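Local coordinates for PBP domain-containing protein (PDB 3MUQ) that is of unknown function but, as a periplasmic-binding-protein-like polypeptide with a signal peptide in its precursor, probably binds a small ligand outside the cytoplasm, at residues 5-16 with 33-43; 111-121 with 157-168. One frame throughout, in Å; residues are numbered along the deposited sequence.

Contact 1 of 2, residues 5-16 with 33-43; sequences EHVRLATTTSTY and GYKVDVIAAGT
Strands 6-12 and 35-41 pair in parallel in one lobe of the protein, from His6 beside Lys35 to Thr12 beside Ala41, an example of backbone bonds fixing a register that brings paired side chains together on each face. Leu9 lies at the middle of the pairing: its N reaches Asp37 O at 2.8 Å, with an N-H...O angle of 177°, and its O accepts Ile39 N at 2.8 Å. Between the strands the chain runs through helices 13-18 and 20-32 and returns parallel to the first, a beta-alpha-beta crossover of the kind on which periplasmic binding protein lobes are built. Val7, Leu9 and Thr11 share a face with Val36, Val38 and Ala40; Leu21, Leu25 and Phe28 of helix 20-32 cover Val36 and Val38, while Val7 and Leu9 touch Leu57 of strand 57-60. Thr11 holds OG1 anti to the backbone N (chi1 -165°), where it bonds Met59 O on that strand, and turns its methyl CG2 to within 3.7 Å of Val38 CG1. Beyond it, Tyr16 places CB 3.5 Å from Ala40 CB, while Val38 CG1 comes near the plane of its ring at the edge, 4.0 Å from CD1. On the other face His6 and Lys35 run alongside each other, His6 CE1 lying 3.6 Å from Lys35 CD, and the lysine tip goes on to a salt bridge with Glu29. At the start of the pair, Glu5 CB sits 3.7 Å from Tyr34 CD1, and OE1 arrives in plane at the ring edge, the carboxylate turned 80° from the ring. At the opposite end Thr12, the N-cap of helix 13-18, shares a hydrogen bond with Thr15 between their OG1 atoms, 2.8 Å apart.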
# COMPACT_ATOMS: atom_id res chain seq x y z
N GLU A 5 8.47 21.59 -14.44
CA GLU A 5 8.90 20.29 -14.97
C GLU A 5 7.72 19.31 -15.09
O GLU A 5 7.00 19.04 -14.12
CB GLU A 5 10.03 19.72 -14.13
CG GLU A 5 11.31 19.57 -14.91
CD GLU A 5 11.13 18.56 -16.00
OE1 GLU A 5 10.33 17.63 -15.77
OE2 GLU A 5 11.77 18.68 -17.06
N HIS A 6 7.52 18.78 -16.29
CA HIS A 6 6.24 18.17 -16.60
C HIS A 6 6.27 16.65 -16.69
O HIS A 6 7.16 16.07 -17.31
CB HIS A 6 5.63 18.82 -17.86
CG HIS A 6 5.19 20.23 -17.64
ND1 HIS A 6 3.91 20.56 -17.27
CD2 HIS A 6 5.88 21.40 -17.69
CE1 HIS A 6 3.82 21.87 -17.12
NE2 HIS A 6 5.00 22.40 -17.37
N VAL A 7 5.30 16.03 -16.03
CA VAL A 7 5.20 14.59 -15.98
C VAL A 7 3.86 14.20 -16.59
O VAL A 7 2.83 14.68 -16.16
CB VAL A 7 5.25 14.07 -14.53
CG1 VAL A 7 5.21 12.54 -14.52
CG2 VAL A 7 6.50 14.60 -13.80
N ARG A 8 3.89 13.37 -17.62
CA ARG A 8 2.66 12.94 -18.26
C ARG A 8 2.27 11.55 -17.76
O ARG A 8 3.06 10.61 -17.86
CB ARG A 8 2.84 12.95 -19.79
CG ARG A 8 3.22 14.31 -20.35
CD ARG A 8 3.35 14.29 -21.86
NE ARG A 8 4.48 13.48 -22.32
CZ ARG A 8 5.68 13.48 -21.75
NH1 ARG A 8 5.92 14.27 -20.71
NH2 ARG A 8 6.63 12.68 -22.23
N LEU A 9 1.05 11.45 -17.23
CA LEU A 9 0.50 10.21 -16.70
C LEU A 9 -0.66 9.74 -17.55
O LEU A 9 -1.63 10.47 -17.74
CB LEU A 9 -0.03 10.44 -15.27
CG LEU A 9 -0.82 9.27 -14.65
CD1 LEU A 9 0.09 8.03 -14.44
CD2 LEU A 9 -1.50 9.69 -13.35
N ALA A 10 -0.58 8.51 -18.07
CA ALA A 10 -1.74 7.89 -18.70
C ALA A 10 -2.47 7.07 -17.65
O ALA A 10 -1.84 6.29 -16.91
CB ALA A 10 -1.34 7.00 -19.90
N THR A 11 -3.78 7.25 -17.55
CA THR A 11 -4.56 6.40 -16.65
C THR A 11 -5.93 6.10 -17.24
O THR A 11 -6.22 6.51 -18.37
CB THR A 11 -4.73 7.05 -15.24
OG1 THR A 11 -5.18 6.06 -14.30
CG2 THR A 11 -5.72 8.21 -15.31
N THR A 12 -6.78 5.40 -16.50
CA THR A 12 -8.11 5.07 -16.99
C THR A 12 -9.15 6.17 -16.74
O THR A 12 -9.01 6.99 -15.84
CB THR A 12 -8.66 3.77 -16.37
OG1 THR A 12 -9.11 4.04 -15.04
CG2 THR A 12 -7.60 2.67 -16.36
N THR A 13 -10.20 6.15 -17.55
CA THR A 13 -11.33 7.05 -17.38
C THR A 13 -11.95 6.87 -16.00
O THR A 13 -12.25 7.84 -15.33
CB THR A 13 -12.40 6.80 -18.47
OG1 THR A 13 -11.76 6.75 -19.75
CG2 THR A 13 -13.42 7.93 -18.47
N SER A 14 -12.14 5.61 -15.58
CA SER A 14 -12.60 5.30 -14.23
C SER A 14 -11.83 6.11 -13.21
O SER A 14 -12.40 6.83 -12.39
CB SER A 14 -12.35 3.83 -13.92
OG SER A 14 -13.40 3.02 -14.38
N THR A 15 -10.51 5.96 -13.26
CA THR A 15 -9.61 6.57 -12.30
C THR A 15 -9.73 8.09 -12.31
O THR A 15 -9.83 8.74 -11.26
CB THR A 15 -8.17 6.15 -12.58
OG1 THR A 15 -8.08 4.71 -12.55
CG2 THR A 15 -7.23 6.74 -11.56
N TYR A 16 -9.71 8.67 -13.51
CA TYR A 16 -9.84 10.11 -13.66
C TYR A 16 -11.11 10.63 -13.01
O TYR A 16 -11.11 11.66 -12.33
CB TYR A 16 -9.83 10.51 -15.14
CG TYR A 16 -10.00 12.00 -15.37
CD1 TYR A 16 -8.93 12.87 -15.26
CD2 TYR A 16 -11.24 12.53 -15.70
CE1 TYR A 16 -9.09 14.24 -15.47
CE2 TYR A 16 -11.41 13.89 -15.91
CZ TYR A 16 -10.33 14.74 -15.80
OH TYR A 16 -10.49 16.09 -16.01
N GLY A 33 7.50 20.25 -6.87
CA GLY A 33 7.58 21.17 -7.98
C GLY A 33 7.24 20.54 -9.33
O GLY A 33 7.25 21.23 -10.35
N TYR A 34 6.95 19.24 -9.36
CA TYR A 34 6.57 18.63 -10.63
C TYR A 34 5.10 18.87 -10.92
O TYR A 34 4.27 18.85 -10.00
CB TYR A 34 6.84 17.12 -10.64
CG TYR A 34 8.30 16.72 -10.72
CD1 TYR A 34 9.04 16.89 -11.90
CD2 TYR A 34 8.93 16.16 -9.63
CE1 TYR A 34 10.37 16.51 -11.95
CE2 TYR A 34 10.24 15.78 -9.68
CZ TYR A 34 10.96 15.95 -10.83
OH TYR A 34 12.27 15.54 -10.83
N LYS A 35 4.78 19.08 -12.19
CA LYS A 35 3.39 19.20 -12.62
C LYS A 35 2.96 17.97 -13.40
O LYS A 35 3.55 17.64 -14.42
CB LYS A 35 3.21 20.45 -13.48
CG LYS A 35 3.45 21.76 -12.75
CD LYS A 35 3.39 22.93 -13.71
CE LYS A 35 3.33 24.25 -12.97
NZ LYS A 35 2.10 24.31 -12.13
N VAL A 36 1.92 17.29 -12.93
CA VAL A 36 1.44 16.08 -13.60
C VAL A 36 0.26 16.38 -14.54
O VAL A 36 -0.76 16.89 -14.10
CB VAL A 36 1.04 15.00 -12.56
CG1 VAL A 36 0.45 13.76 -13.23
CG2 VAL A 36 2.23 14.63 -11.70
N ASP A 37 0.42 16.08 -15.83
CA ASP A 37 -0.71 16.12 -16.78
C ASP A 37 -1.32 14.72 -16.85
O ASP A 37 -0.62 13.74 -17.09
CB ASP A 37 -0.28 16.53 -18.19
CG ASP A 37 0.22 17.97 -18.28
OD1 ASP A 37 -0.13 18.80 -17.41
OD2 ASP A 37 0.96 18.27 -19.24
N VAL A 38 -2.63 14.64 -16.65
CA VAL A 38 -3.33 13.37 -16.71
C VAL A 38 -4.01 13.20 -18.07
O VAL A 38 -4.72 14.10 -18.54
CB VAL A 38 -4.38 13.26 -15.60
CG1 VAL A 38 -5.02 11.88 -15.60
CG2 VAL A 38 -3.74 13.52 -14.26
N ILE A 39 -3.77 12.07 -18.72
CA ILE A 39 -4.46 11.73 -19.95
C ILE A 39 -5.22 10.43 -19.70
O ILE A 39 -4.61 9.37 -19.53
CB ILE A 39 -3.50 11.55 -21.15
CG1 ILE A 39 -2.69 12.82 -21.40
CG2 ILE A 39 -4.28 11.18 -22.41
CD1 ILE A 39 -1.41 12.89 -20.65
N ALA A 40 -6.54 10.52 -19.69
CA ALA A 40 -7.38 9.40 -19.27
C ALA A 40 -8.03 8.73 -20.47
O ALA A 40 -8.63 9.39 -21.30
CB ALA A 40 -8.42 9.88 -18.29
N ALA A 41 -7.91 7.42 -20.54
CA ALA A 41 -8.46 6.66 -21.64
C ALA A 41 -8.80 5.25 -21.17
O ALA A 41 -8.74 4.96 -19.97
CB ALA A 41 -7.47 6.61 -22.82
N GLY A 42 -9.15 4.38 -22.10
CA GLY A 42 -9.35 2.98 -21.78
C GLY A 42 -8.03 2.34 -21.41
O GLY A 42 -6.96 2.90 -21.67
N THR A 43 -8.10 1.17 -20.78
CA THR A 43 -6.91 0.48 -20.30
C THR A 43 -5.93 0.15 -21.43
O THR A 43 -4.74 0.45 -21.32
CB THR A 43 -7.28 -0.81 -19.58
OG1 THR A 43 -7.98 -0.46 -18.39
CG2 THR A 43 -6.03 -1.61 -19.22

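Contact 2 of 2, residues 111-121 with 157-168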
# COMPACT_ATOMS: atom_id res chain seq x y z
N ILE A 111 -31.74 -5.51 -6.55
CA ILE A 111 -32.05 -4.63 -5.43
C ILE A 111 -33.01 -3.52 -5.89
O ILE A 111 -34.02 -3.22 -5.23
CB ILE A 111 -30.76 -4.03 -4.83
CG1 ILE A 111 -30.05 -5.10 -3.99
CG2 ILE A 111 -31.08 -2.79 -4.01
CD1 ILE A 111 -28.74 -4.63 -3.34
N ALA A 112 -32.70 -2.92 -7.03
CA ALA A 112 -33.55 -1.85 -7.55
C ALA A 112 -34.94 -2.37 -7.93
O ALA A 112 -35.95 -1.77 -7.57
CB ALA A 112 -32.90 -1.16 -8.72
N ASN A 113 -34.99 -3.49 -8.64
CA ASN A 113 -36.29 -4.00 -9.12
C ASN A 113 -37.19 -4.53 -8.00
O ASN A 113 -38.41 -4.54 -8.14
CB ASN A 113 -36.12 -5.01 -10.25
CG ASN A 113 -35.49 -4.40 -11.50
OD1 ASN A 113 -35.76 -3.25 -11.85
ND2 ASN A 113 -34.65 -5.17 -12.19
N LYS A 114 -36.60 -4.93 -6.89
CA LYS A 114 -37.39 -5.36 -5.75
C LYS A 114 -37.64 -4.20 -4.80
O LYS A 114 -38.34 -4.34 -3.78
CB LYS A 114 -36.74 -6.54 -5.03
CG LYS A 114 -36.49 -7.74 -5.93
CD LYS A 114 -36.79 -9.04 -5.20
CE LYS A 114 -36.21 -10.23 -5.94
NZ LYS A 114 -36.16 -11.42 -5.05
N ASN A 115 -37.10 -3.04 -5.14
CA ASN A 115 -37.20 -1.88 -4.26
C ASN A 115 -36.82 -2.23 -2.81
O ASN A 115 -37.49 -1.84 -1.85
CB ASN A 115 -38.59 -1.25 -4.34
CG ASN A 115 -38.62 0.11 -3.69
OD1 ASN A 115 -37.72 0.93 -3.89
ND2 ASN A 115 -39.65 0.35 -2.89
N ALA A 116 -35.74 -2.99 -2.68
CA ALA A 116 -35.12 -3.24 -1.38
C ALA A 116 -34.46 -1.96 -0.86
O ALA A 116 -34.20 -1.03 -1.62
CB ALA A 116 -34.07 -4.34 -1.51
N THR A 117 -34.17 -1.91 0.43
CA THR A 117 -33.52 -0.74 0.97
C THR A 117 -32.02 -0.74 0.62
O THR A 117 -31.33 -1.76 0.78
CB THR A 117 -33.76 -0.62 2.49
OG1 THR A 117 -35.15 -0.35 2.72
CG2 THR A 117 -32.93 0.51 3.10
N PHE A 118 -31.52 0.39 0.11
CA PHE A 118 -30.11 0.52 -0.25
C PHE A 118 -29.55 1.85 0.23
O PHE A 118 -30.09 2.91 -0.08
CB PHE A 118 -29.91 0.40 -1.77
CG PHE A 118 -28.47 0.35 -2.17
CD1 PHE A 118 -27.84 -0.87 -2.37
CD2 PHE A 118 -27.74 1.53 -2.32
CE1 PHE A 118 -26.51 -0.91 -2.72
CE2 PHE A 118 -26.41 1.49 -2.67
CZ PHE A 118 -25.79 0.27 -2.87
N ILE A 119 -28.48 1.79 1.01
CA ILE A 119 -27.91 3.00 1.56
C ILE A 119 -26.68 3.41 0.76
O ILE A 119 -25.72 2.64 0.65
CB ILE A 119 -27.49 2.81 3.04
CG1 ILE A 119 -28.60 2.09 3.83
CG2 ILE A 119 -27.09 4.17 3.66
CD1 ILE A 119 -29.98 2.74 3.72
N SER A 120 -26.71 4.61 0.19
CA SER A 120 -25.54 5.14 -0.50
C SER A 120 -24.87 6.19 0.38
O SER A 120 -25.53 6.93 1.10
CB SER A 120 -25.94 5.75 -1.84
OG SER A 120 -24.88 6.55 -2.34
N ARG A 121 -23.54 6.25 0.32
CA ARG A 121 -22.79 7.29 1.01
C ARG A 121 -23.20 8.68 0.49
O ARG A 121 -23.28 9.63 1.27
CB ARG A 121 -21.29 7.05 0.84
CG ARG A 121 -20.82 5.80 1.56
CD ARG A 121 -19.32 5.63 1.46
NE ARG A 121 -18.59 6.83 1.88
CZ ARG A 121 -17.27 6.85 2.05
NH1 ARG A 121 -16.56 5.74 1.88
NH2 ARG A 121 -16.65 7.97 2.41
N THR A 157 -22.73 5.09 7.14
CA THR A 157 -23.50 4.39 6.10
C THR A 157 -23.80 2.96 6.52
O THR A 157 -24.94 2.52 6.45
CB THR A 157 -22.77 4.45 4.73
OG1 THR A 157 -22.69 5.81 4.31
CG2 THR A 157 -23.52 3.65 3.67
N LEU A 158 -22.79 2.23 7.00
CA LEU A 158 -23.04 0.89 7.57
C LEU A 158 -24.06 0.91 8.73
O LEU A 158 -24.98 0.08 8.77
CB LEU A 158 -21.72 0.23 8.02
CG LEU A 158 -20.82 -0.24 6.87
CD1 LEU A 158 -19.41 -0.62 7.37
CD2 LEU A 158 -21.44 -1.39 6.07
N ASN A 159 -23.90 1.84 9.68
CA ASN A 159 -24.82 1.96 10.80
C ASN A 159 -26.23 2.18 10.30
O ASN A 159 -27.19 1.61 10.83
CB ASN A 159 -24.42 3.12 11.74
CG ASN A 159 -23.08 2.88 12.44
OD1 ASN A 159 -22.71 1.73 12.69
ND2 ASN A 159 -22.36 3.96 12.76
N MSE A 160 -26.36 3.00 9.26
CA MSE A 160 -27.67 3.25 8.68
C MSE A 160 -28.24 1.97 8.05
O MSE A 160 -29.41 1.64 8.24
CB MSE A 160 -27.59 4.39 7.64
CG MSE A 160 -28.95 4.92 7.19
SE MSE A 160 -29.98 5.71 8.69
CE MSE A 160 -28.66 6.99 9.23
N ALA A 161 -27.41 1.25 7.31
CA ALA A 161 -27.86 0.02 6.67
C ALA A 161 -28.33 -1.01 7.71
O ALA A 161 -29.30 -1.74 7.49
CB ALA A 161 -26.77 -0.56 5.76
N SER A 162 -27.64 -1.07 8.85
CA SER A 162 -28.02 -1.98 9.93
C SER A 162 -29.33 -1.53 10.57
O SER A 162 -30.22 -2.35 10.84
CB SER A 162 -26.90 -2.08 10.98
OG SER A 162 -27.20 -3.04 11.99
N GLU A 163 -29.46 -0.23 10.82
CA GLU A 163 -30.68 0.30 11.43
C GLU A 163 -31.91 0.01 10.55
O GLU A 163 -32.97 -0.42 11.04
CB GLU A 163 -30.55 1.80 11.65
CG GLU A 163 -31.84 2.47 12.09
CD GLU A 163 -32.38 1.92 13.40
OE1 GLU A 163 -31.57 1.63 14.30
OE2 GLU A 163 -33.62 1.79 13.52
N MSE A 164 -31.76 0.25 9.25
CA MSE A 164 -32.89 0.11 8.35
C MSE A 164 -32.98 -1.28 7.72
O MSE A 164 -33.86 -1.54 6.90
CB MSE A 164 -32.85 1.20 7.28
CG MSE A 164 -33.02 2.57 7.87
SE MSE A 164 -33.10 3.90 6.48
CE MSE A 164 -34.74 3.28 5.61
N GLN A 165 -32.08 -2.17 8.12
CA GLN A 165 -31.98 -3.49 7.49
C GLN A 165 -31.95 -3.38 5.97
O GLN A 165 -32.80 -3.92 5.27
CB GLN A 165 -33.14 -4.39 7.94
CG GLN A 165 -32.99 -4.85 9.40
CD GLN A 165 -31.75 -5.71 9.59
OE1 GLN A 165 -31.73 -6.88 9.20
NE2 GLN A 165 -30.70 -5.13 10.18
N GLY A 166 -30.95 -2.67 5.46
CA GLY A 166 -30.80 -2.54 4.02
C GLY A 166 -29.46 -3.01 3.51
O GLY A 166 -28.59 -3.44 4.28
N TYR A 167 -29.29 -2.94 2.20
CA TYR A 167 -28.06 -3.31 1.54
C TYR A 167 -27.16 -2.09 1.38
O TYR A 167 -27.63 -0.97 1.29
CB TYR A 167 -28.36 -3.87 0.15
CG TYR A 167 -29.14 -5.17 0.18
CD1 TYR A 167 -28.49 -6.40 0.14
CD2 TYR A 167 -30.53 -5.16 0.23
CE1 TYR A 167 -29.22 -7.60 0.16
CE2 TYR A 167 -31.27 -6.34 0.24
CZ TYR A 167 -30.61 -7.56 0.20
OH TYR A 167 -31.35 -8.72 0.21
N THR A 168 -25.85 -2.33 1.33
CA THR A 168 -24.91 -1.29 0.91
C THR A 168 -23.64 -1.95 0.34
O THR A 168 -23.40 -3.15 0.52
CB THR A 168 -24.57 -0.32 2.08
OG1 THR A 168 -24.00 0.89 1.56
CG2 THR A 168 -23.59 -0.95 3.07
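Ile119 is wedged between the backbone of Tyr167 and the flank of helix 154-163, and its side chain shows how a single branched residue can seat a helix on a short strand. Ile119 CB lies 4.1 Å from Thr157 CG2. From there, the CG2 methyl lies anti to the backbone N and slides past Thr157, meeting that residue's CG2 at 3.6 Å; the base of Met160, a selenomethionine, borders the same methyl. The other branch bears on the helix backbone, CG1 lying 3.6 Å from Ala161 CA. At the tip, CD1 ends 4.3 Å from the selenium of selenomethionine Met164.

The main chain on which Ile119 rides is gripped by the segment following the helix. Tyr167 N donates to Thr117 O at 2.8 Å, and Ile119 N returns a bond to Tyr167 O at 2.9 Å, making a single bridge between Phe118 and Tyr167. A third bond comes from a side chain: Thr168 OG1, held anti to its own backbone nitrogen (chi1 -162°), donates to Ile119 O at 2.6 Å. The Phe118 ring presents one face to Tyr167 O and Thr168 CA. Ile111 CG1 lies over one face of the Tyr167 ring, offset toward the rim, and Ile111 CD1 comes within 3.6 Å of Tyr167 CG, while the ring's hydroxyl is fixed beyond the contact by Asp94 and Ala96.

A Schellman motif at Gln165 ends the helix and turns the chain back toward strand 118-120. That strand pairs in parallel with strand 147-149, Arg148 touching Ile119; helix 126-138 packs against Phe118 and Ser120, and Val89 of strand 78-90 touches Leu158 and Thr168.

How the contacts relate
Contacts 1 and 2 share no strand or helix: their centres lie 35 Å apart on opposite sides of the chain's centre, and their nearest atoms about 15 Å. Residues 5-16 with 33-43 are only partly buried, charged and polar groups fringing a continuous parallel pairing. Residues 111-121 with 157-168 are largely buried, and there a single backbone bridge is supplemented by a threonine hydroxyl and by apolar packing of a helix on a strand. The first is held chiefly by backbone bonds along a sheet; the second combines side-chain packing on a helix with packing round a tyrosine that follows it. Strand 78-90, which touches contact 2, belongs to the same mixed sheet as the strands of contact 1.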